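Local coordinates for protein D-aminoacid aminotransferase-like PLP-dependent enzyme (Haemophilus somnus, PDB 3CEB) that probably acts as a pyridoxal-phosphate-dependent lyase of the class IV aminotransferase family, perhaps on 4-amino-4-deoxychorismate, carrying its cofactor as a Schiff base on a lysine, at residues 8-13 / 65-70; 26-31 / 42-47. All coordinates share one frame; numbering follows the deposited sequence.

Contact 1 is the deeper of the two: it pairs the two central strands of a four-stranded antiparallel sheet, and most of its touching residues are buried. Contact 2 lies farther from the middle of the chain and is only partly buried; it holds helix 21-35 against the turn that leads into helix 46-51, and it is nested within the chain loop that contact 1 closes. Backbone hydrogen bonds and a stacked cation dominate 8-13 with 65-70, whereas a single tyrosine carries most of 26-31 with 42-47. The two meet through the E9-R27 salt bridge, the edge-to-face rings of Y28 and Y70, and packing of L46 on I68.

Contact 1 (8-13 / 65-70); sequences FETILI and RCRIDY
F8 and R67 stack across neighbouring strands of the antiparallel sheet in the N-terminal part of this class IV aminotransferase fold. Four backbone hydrogen bonds join E9 to I68 and I11 to C66, the hydrogen-bonded pairs; F8-D69 and T10-R67 are non-hydrogen-bonded.

Followed outward, R67 passes the carbonyl O of E9 with CB and CG, CG lying 3.8 Å from it. With CG anti to the backbone N (chi1 -171°) and the chain extended to NE, the guanidinium arrives over one face of the F8 ring, NE and CZ near CD2 and CG. The planes are 6° apart, and R67 CZ stands 3.7 Å from the ring centroid, a cation-pi stack. NH1 lies over CE2, NH2 over CD1. Arginine suits this place because its flat cation can stack on a ring while its edge binds D69: R67 NE forms a salt bridge with D69 OD1 at 2.6 Å, and NH2 a longer bond to OD2, a side-on grip fixing its rotation.

The other side of the sheet, facing helix 21-35, is largely apolar, with beta-branched I11 and I68 and small C66 needing no polar partner: I11 CD1 meets I68 CD1 at 3.9 Å, and I13 touches the sulfur of C66. E9, also on that side, is buried, and R27 and H24 bind its carboxylate. One water donates to F8 O and E9 OE2 and accepts from Y70 OH at 2.6 Å.

Contact 2 (26-31 / 42-47); sequences QRYEKS and QPFDLA
Y28, on helix 21-35, reaches across to P43, F44 and L46, where the chain turns into helix 46-51. The polar part is one hydrogen bond: the backbone N of F44 donates to Y28 OH at 2.9 Å, with an N-H...O angle of 156°. CG of Y28 lies anti to its backbone N (chi1 163°), carrying the ring out from the helix so that its hydroxyl meets the turn. F44 N lies in the plane of the ring, at its edge. The F44 ring also comes close to this hydroxyl, F44 CD2 lying 3.3 Å from Y28 OH.

The apolar contacts lie along the ring. Over one face of the tyrosine, displaced toward the rim, sits CD2 of L46, while L46 CD1 packs on Y28 CB at 3.9 Å. P43 CB comes within 3.7 Å of Y28 CE2. Proline has no N-H to satisfy, and its compact ring fits beside the tyrosine, with the carboxylate end of E29 nearby.

Q25, just before 26-31, bonds to F44 O, L46 N and the carboxylate of E29; within the turn, D45 is the N-cap of helix 46-51, its OD1 accepting from K48 N.

Tyrosine therefore does two jobs here: its ring supplies an apolar surface, and its hydroxyl satisfies a backbone N-H that precedes the helix.

Contact 1 (8-13 / 65-70)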
loop_
_atom_site.group_PDB
_atom_site.type_symbol
_atom_site.label_atom_id
_atom_site.label_comp_id
_atom_site.label_asym_id
_atom_site.label_seq_id
_atom_site.Cartn_x
_atom_site.Cartn_y
_atom_site.Cartn_z
ATOM N N PHE A 8 -3.186 -9.661 3.115
ATOM C CA PHE A 8 -3.889 -8.686 3.978
ATOM C C PHE A 8 -4.222 -7.347 3.313
ATOM O O PHE A 8 -3.772 -7.053 2.199
ATOM C CB PHE A 8 -3.101 -8.430 5.241
ATOM C CG PHE A 8 -1.820 -7.677 5.035
ATOM C CD1 PHE A 8 -0.707 -8.305 4.564
ATOM C CD2 PHE A 8 -1.715 -6.330 5.397
ATOM C CE1 PHE A 8 0.497 -7.608 4.431
ATOM C CE2 PHE A 8 -0.519 -5.639 5.257
ATOM C CZ PHE A 8 0.570 -6.266 4.770
ATOM N N GLU A 9 -5.049 -6.578 4.018
ATOM C CA GLU A 9 -5.450 -5.236 3.609
ATOM C C GLU A 9 -5.265 -4.332 4.835
ATOM O O GLU A 9 -5.515 -4.754 5.962
ATOM C CB GLU A 9 -6.914 -5.221 3.148
ATOM C CG GLU A 9 -7.140 -5.849 1.762
ATOM C CD GLU A 9 -6.593 -4.992 0.610
ATOM O OE1 GLU A 9 -6.585 -3.755 0.757
ATOM O OE2 GLU A 9 -6.149 -5.559 -0.427
ATOM N N THR A 10 -4.798 -3.111 4.634
ATOM C CA THR A 10 -4.656 -2.164 5.725
ATOM C C THR A 10 -5.565 -0.992 5.423
ATOM O O THR A 10 -5.392 -0.310 4.417
ATOM C CB THR A 10 -3.212 -1.702 5.834
ATOM O OG1 THR A 10 -2.402 -2.855 6.014
ATOM C CG2 THR A 10 -2.979 -0.783 7.008
ATOM N N ILE A 11 -6.534 -0.781 6.304
ATOM C CA ILE A 11 -7.529 0.237 6.122
ATOM C C ILE A 11 -7.407 1.342 7.147
ATOM O O ILE A 11 -7.202 1.113 8.340
ATOM C CB ILE A 11 -8.914 -0.387 6.213
ATOM C CG1 ILE A 11 -9.063 -1.455 5.099
ATOM C CG2 ILE A 11 -10.001 0.711 6.175
ATOM C CD1 ILE A 11 -10.068 -2.531 5.419
ATOM N N LEU A 12 -7.514 2.568 6.658
ATOM C CA LEU A 12 -7.444 3.741 7.516
ATOM C C LEU A 12 -8.850 4.149 7.962
ATOM O O LEU A 12 -9.789 4.120 7.184
ATOM C CB LEU A 12 -6.780 4.875 6.747
ATOM C CG LEU A 12 -6.734 6.278 7.342
ATOM C CD1 LEU A 12 -5.954 6.303 8.643
ATOM C CD2 LEU A 12 -6.131 7.256 6.304
ATOM N N ILE A 13 -8.980 4.445 9.241
ATOM C CA ILE A 13 -10.124 5.161 9.754
ATOM C C ILE A 13 -9.599 6.564 10.014
ATOM O O ILE A 13 -8.622 6.754 10.720
ATOM C CB ILE A 13 -10.656 4.598 11.065
ATOM C CG1 ILE A 13 -10.839 3.057 10.975
ATOM C CG2 ILE A 13 -11.929 5.304 11.437
ATOM C CD1 ILE A 13 -11.604 2.541 9.817
ATOM N N ARG A 65 -5.583 2.298 12.436
ATOM C CA ARG A 65 -5.135 1.402 11.405
ATOM C C ARG A 65 -5.825 0.069 11.613
ATOM O O ARG A 65 -5.728 -0.542 12.663
ATOM C CB ARG A 65 -3.640 1.225 11.502
ATOM C CG ARG A 65 -3.063 0.160 10.579
ATOM C CD ARG A 65 -1.546 0.304 10.428
ATOM N NE ARG A 65 -0.883 0.075 11.694
ATOM C CZ ARG A 65 -0.561 -1.137 12.130
ATOM N NH1 ARG A 65 -0.802 -2.173 11.353
ATOM N NH2 ARG A 65 0.022 -1.328 13.320
ATOM N N CYS A 66 -6.596 -0.337 10.621
ATOM C CA CYS A 66 -7.267 -1.636 10.657
ATOM C C CYS A 66 -6.644 -2.552 9.640
ATOM O O CYS A 66 -6.570 -2.228 8.461
ATOM C CB CYS A 66 -8.748 -1.535 10.308
ATOM S SG CYS A 66 -9.725 -0.537 11.413
ATOM N N ARG A 67 -6.199 -3.693 10.118
ATOM C CA ARG A 67 -5.599 -4.670 9.276
ATOM C C ARG A 67 -6.483 -5.897 9.220
ATOM O O ARG A 67 -6.874 -6.448 10.274
ATOM C CB ARG A 67 -4.270 -5.051 9.874
ATOM C CG ARG A 67 -3.447 -5.922 8.971
ATOM C CD ARG A 67 -2.174 -6.353 9.695
ATOM N NE ARG A 67 -1.590 -7.534 9.070
ATOM C CZ ARG A 67 -0.369 -7.557 8.567
ATOM N NH1 ARG A 67 0.390 -6.475 8.639
ATOM N NH2 ARG A 67 0.117 -8.660 8.041
ATOM N N ILE A 68 -6.811 -6.323 7.997
ATOM C CA ILE A 68 -7.551 -7.532 7.822
ATOM C C ILE A 68 -6.674 -8.545 7.110
ATOM O O ILE A 68 -6.377 -8.381 5.934
ATOM C CB ILE A 68 -8.830 -7.338 7.012
ATOM C CG1 ILE A 68 -9.772 -6.340 7.708
ATOM C CG2 ILE A 68 -9.532 -8.708 6.845
ATOM C CD1 ILE A 68 -11.045 -5.966 6.886
ATOM N N ASP A 69 -6.234 -9.577 7.833
ATOM C CA ASP A 69 -5.504 -10.648 7.208
ATOM C C ASP A 69 -6.542 -11.684 6.764
ATOM O O ASP A 69 -7.492 -11.956 7.493
ATOM C CB ASP A 69 -4.527 -11.292 8.178
ATOM C CG ASP A 69 -3.303 -10.437 8.460
ATOM O OD1 ASP A 69 -3.389 -9.436 9.208
ATOM O OD2 ASP A 69 -2.219 -10.812 7.957
ATOM N N TYR A 70 -6.398 -12.268 5.582
ATOM C CA TYR A 70 -7.374 -13.255 5.137
ATOM C C TYR A 70 -6.783 -14.422 4.365
ATOM O O TYR A 70 -5.618 -14.376 3.947
ATOM C CB TYR A 70 -8.439 -12.595 4.275
ATOM C CG TYR A 70 -7.874 -11.923 3.058
ATOM C CD1 TYR A 70 -7.310 -10.679 3.131
ATOM C CD2 TYR A 70 -7.912 -12.544 1.832
ATOM C CE1 TYR A 70 -6.778 -10.049 1.981
ATOM C CE2 TYR A 70 -7.391 -11.934 0.668
ATOM C CZ TYR A 70 -6.831 -10.702 0.738
ATOM O OH TYR A 70 -6.331 -10.124 -0.423
HETATM O O HOH W 1 -5.002 -7.956 -0.209
HETATM O O HOH W 2 -0.743 -3.114 8.563
#

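Contact 2 (26-31 / 42-47)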
loop_
_atom_site.group_PDB
_atom_site.type_symbol
_atom_site.label_atom_id
_atom_site.label_comp_id
_atom_site.label_asym_id
_atom_site.label_seq_id
_atom_site.Cartn_x
_atom_site.Cartn_y
_atom_site.Cartn_z
ATOM N N GLN A 26 -11.990 -4.059 -3.969
ATOM C CA GLN A 26 -11.662 -4.476 -5.337
ATOM C C GLN A 26 -10.412 -5.311 -5.360
ATOM O O GLN A 26 -10.392 -6.350 -6.026
ATOM C CB GLN A 26 -11.402 -3.337 -6.328
ATOM C CG GLN A 26 -12.560 -2.498 -6.660
ATOM C CD GLN A 26 -12.214 -1.466 -7.777
ATOM O OE1 GLN A 26 -12.327 -0.232 -7.577
ATOM N NE2 GLN A 26 -11.780 -1.981 -8.951
ATOM N N ARG A 27 -9.381 -4.816 -4.670
ATOM C CA ARG A 27 -8.084 -5.488 -4.626
ATOM C C ARG A 27 -8.234 -6.804 -3.925
ATOM O O ARG A 27 -7.676 -7.828 -4.339
ATOM C CB ARG A 27 -7.010 -4.654 -3.910
ATOM C CG ARG A 27 -5.648 -5.320 -3.933
ATOM C CD ARG A 27 -4.527 -4.478 -3.464
ATOM N NE ARG A 27 -4.708 -4.071 -2.081
ATOM C CZ ARG A 27 -3.935 -3.193 -1.449
ATOM N NH1 ARG A 27 -2.891 -2.642 -2.061
ATOM N NH2 ARG A 27 -4.222 -2.865 -0.183
ATOM N N TYR A 28 -9.011 -6.778 -2.860
ATOM C CA TYR A 28 -9.292 -8.005 -2.136
ATOM C C TYR A 28 -9.860 -9.060 -3.105
ATOM O O TYR A 28 -9.378 -10.187 -3.150
ATOM C CB TYR A 28 -10.205 -7.729 -0.933
ATOM C CG TYR A 28 -10.895 -8.914 -0.311
ATOM C CD1 TYR A 28 -10.180 -9.971 0.186
ATOM C CD2 TYR A 28 -12.281 -8.943 -0.176
ATOM C CE1 TYR A 28 -10.819 -11.039 0.757
ATOM C CE2 TYR A 28 -12.913 -9.993 0.398
ATOM C CZ TYR A 28 -12.185 -11.053 0.861
ATOM O OH TYR A 28 -12.796 -12.135 1.461
ATOM N N GLU A 29 -10.834 -8.712 -3.915
ATOM C CA GLU A 29 -11.425 -9.740 -4.778
ATOM C C GLU A 29 -10.469 -10.167 -5.898
ATOM O O GLU A 29 -10.423 -11.333 -6.286
ATOM C CB GLU A 29 -12.772 -9.287 -5.373
ATOM C CG GLU A 29 -13.735 -8.697 -4.338
ATOM C CD GLU A 29 -15.192 -8.627 -4.763
ATOM O OE1 GLU A 29 -15.516 -9.030 -5.934
ATOM O OE2 GLU A 29 -16.009 -8.194 -3.897
ATOM N N LYS A 30 -9.744 -9.191 -6.436
ATOM C CA LYS A 30 -8.744 -9.394 -7.516
ATOM C C LYS A 30 -7.720 -10.396 -6.952
ATOM O O LYS A 30 -7.301 -11.333 -7.587
ATOM C CB LYS A 30 -8.092 -8.040 -7.806
ATOM C CG LYS A 30 -7.731 -7.638 -9.212
ATOM C CD LYS A 30 -7.868 -6.029 -9.302
ATOM N N SER A 31 -7.405 -10.224 -5.684
ATOM C CA SER A 31 -6.411 -11.030 -5.029
ATOM C C SER A 31 -6.902 -12.434 -4.809
ATOM O O SER A 31 -6.197 -13.395 -5.090
ATOM C CB SER A 31 -6.008 -10.369 -3.718
ATOM O OG SER A 31 -5.387 -9.123 -4.012
ATOM N N GLN A 42 -16.682 -17.085 -1.650
ATOM C CA GLN A 42 -17.688 -16.055 -1.279
ATOM C C GLN A 42 -16.952 -14.950 -0.604
ATOM O O GLN A 42 -16.660 -15.056 0.544
ATOM C CB GLN A 42 -18.642 -16.569 -0.216
ATOM C CG GLN A 42 -18.897 -18.058 -0.322
ATOM C CD GLN A 42 -19.961 -18.346 -1.346
ATOM O OE1 GLN A 42 -21.123 -17.959 -1.131
ATOM N NE2 GLN A 42 -19.591 -19.011 -2.477
ATOM N N PRO A 43 -16.647 -13.880 -1.291
ATOM C CA PRO A 43 -15.810 -12.948 -0.551
ATOM C C PRO A 43 -16.486 -12.191 0.596
ATOM O O PRO A 43 -17.654 -11.901 0.553
ATOM C CB PRO A 43 -15.346 -11.958 -1.623
ATOM C CG PRO A 43 -16.060 -12.306 -2.875
ATOM C CD PRO A 43 -16.563 -13.706 -2.743
ATOM N N PHE A 44 -15.725 -11.888 1.637
ATOM C CA PHE A 44 -16.243 -11.071 2.720
ATOM C C PHE A 44 -16.562 -9.674 2.240
ATOM O O PHE A 44 -16.009 -9.180 1.251
ATOM C CB PHE A 44 -15.198 -11.020 3.848
ATOM C CG PHE A 44 -15.052 -12.342 4.566
ATOM C CD1 PHE A 44 -16.076 -12.812 5.347
ATOM C CD2 PHE A 44 -13.960 -13.130 4.367
ATOM C CE1 PHE A 44 -15.988 -14.033 5.951
ATOM C CE2 PHE A 44 -13.865 -14.379 4.979
ATOM C CZ PHE A 44 -14.868 -14.830 5.764
ATOM N N ASP A 45 -17.487 -9.027 2.914
ATOM C CA ASP A 45 -17.788 -7.624 2.598
ATOM C C ASP A 45 -16.989 -6.795 3.606
ATOM O O ASP A 45 -17.358 -6.656 4.771
ATOM C CB ASP A 45 -19.289 -7.395 2.679
ATOM C CG ASP A 45 -19.700 -5.963 2.420
ATOM O OD1 ASP A 45 -18.885 -5.009 2.549
ATOM O OD2 ASP A 45 -20.895 -5.809 2.119
ATOM N N LEU A 46 -15.841 -6.305 3.160
ATOM C CA LEU A 46 -14.939 -5.564 4.020
ATOM C C LEU A 46 -15.609 -4.337 4.656
ATOM O O LEU A 46 -15.329 -3.998 5.780
ATOM C CB LEU A 46 -13.700 -5.121 3.230
ATOM C CG LEU A 46 -12.800 -6.189 2.584
ATOM C CD1 LEU A 46 -11.470 -5.565 2.067
ATOM C CD2 LEU A 46 -12.540 -7.337 3.566
ATOM N N ALA A 47 -16.489 -3.659 3.944
ATOM C CA ALA A 47 -17.149 -2.487 4.526
ATOM C C ALA A 47 -17.978 -2.934 5.715
ATOM O O ALA A 47 -17.966 -2.299 6.761
ATOM C CB ALA A 47 -18.033 -1.763 3.501
#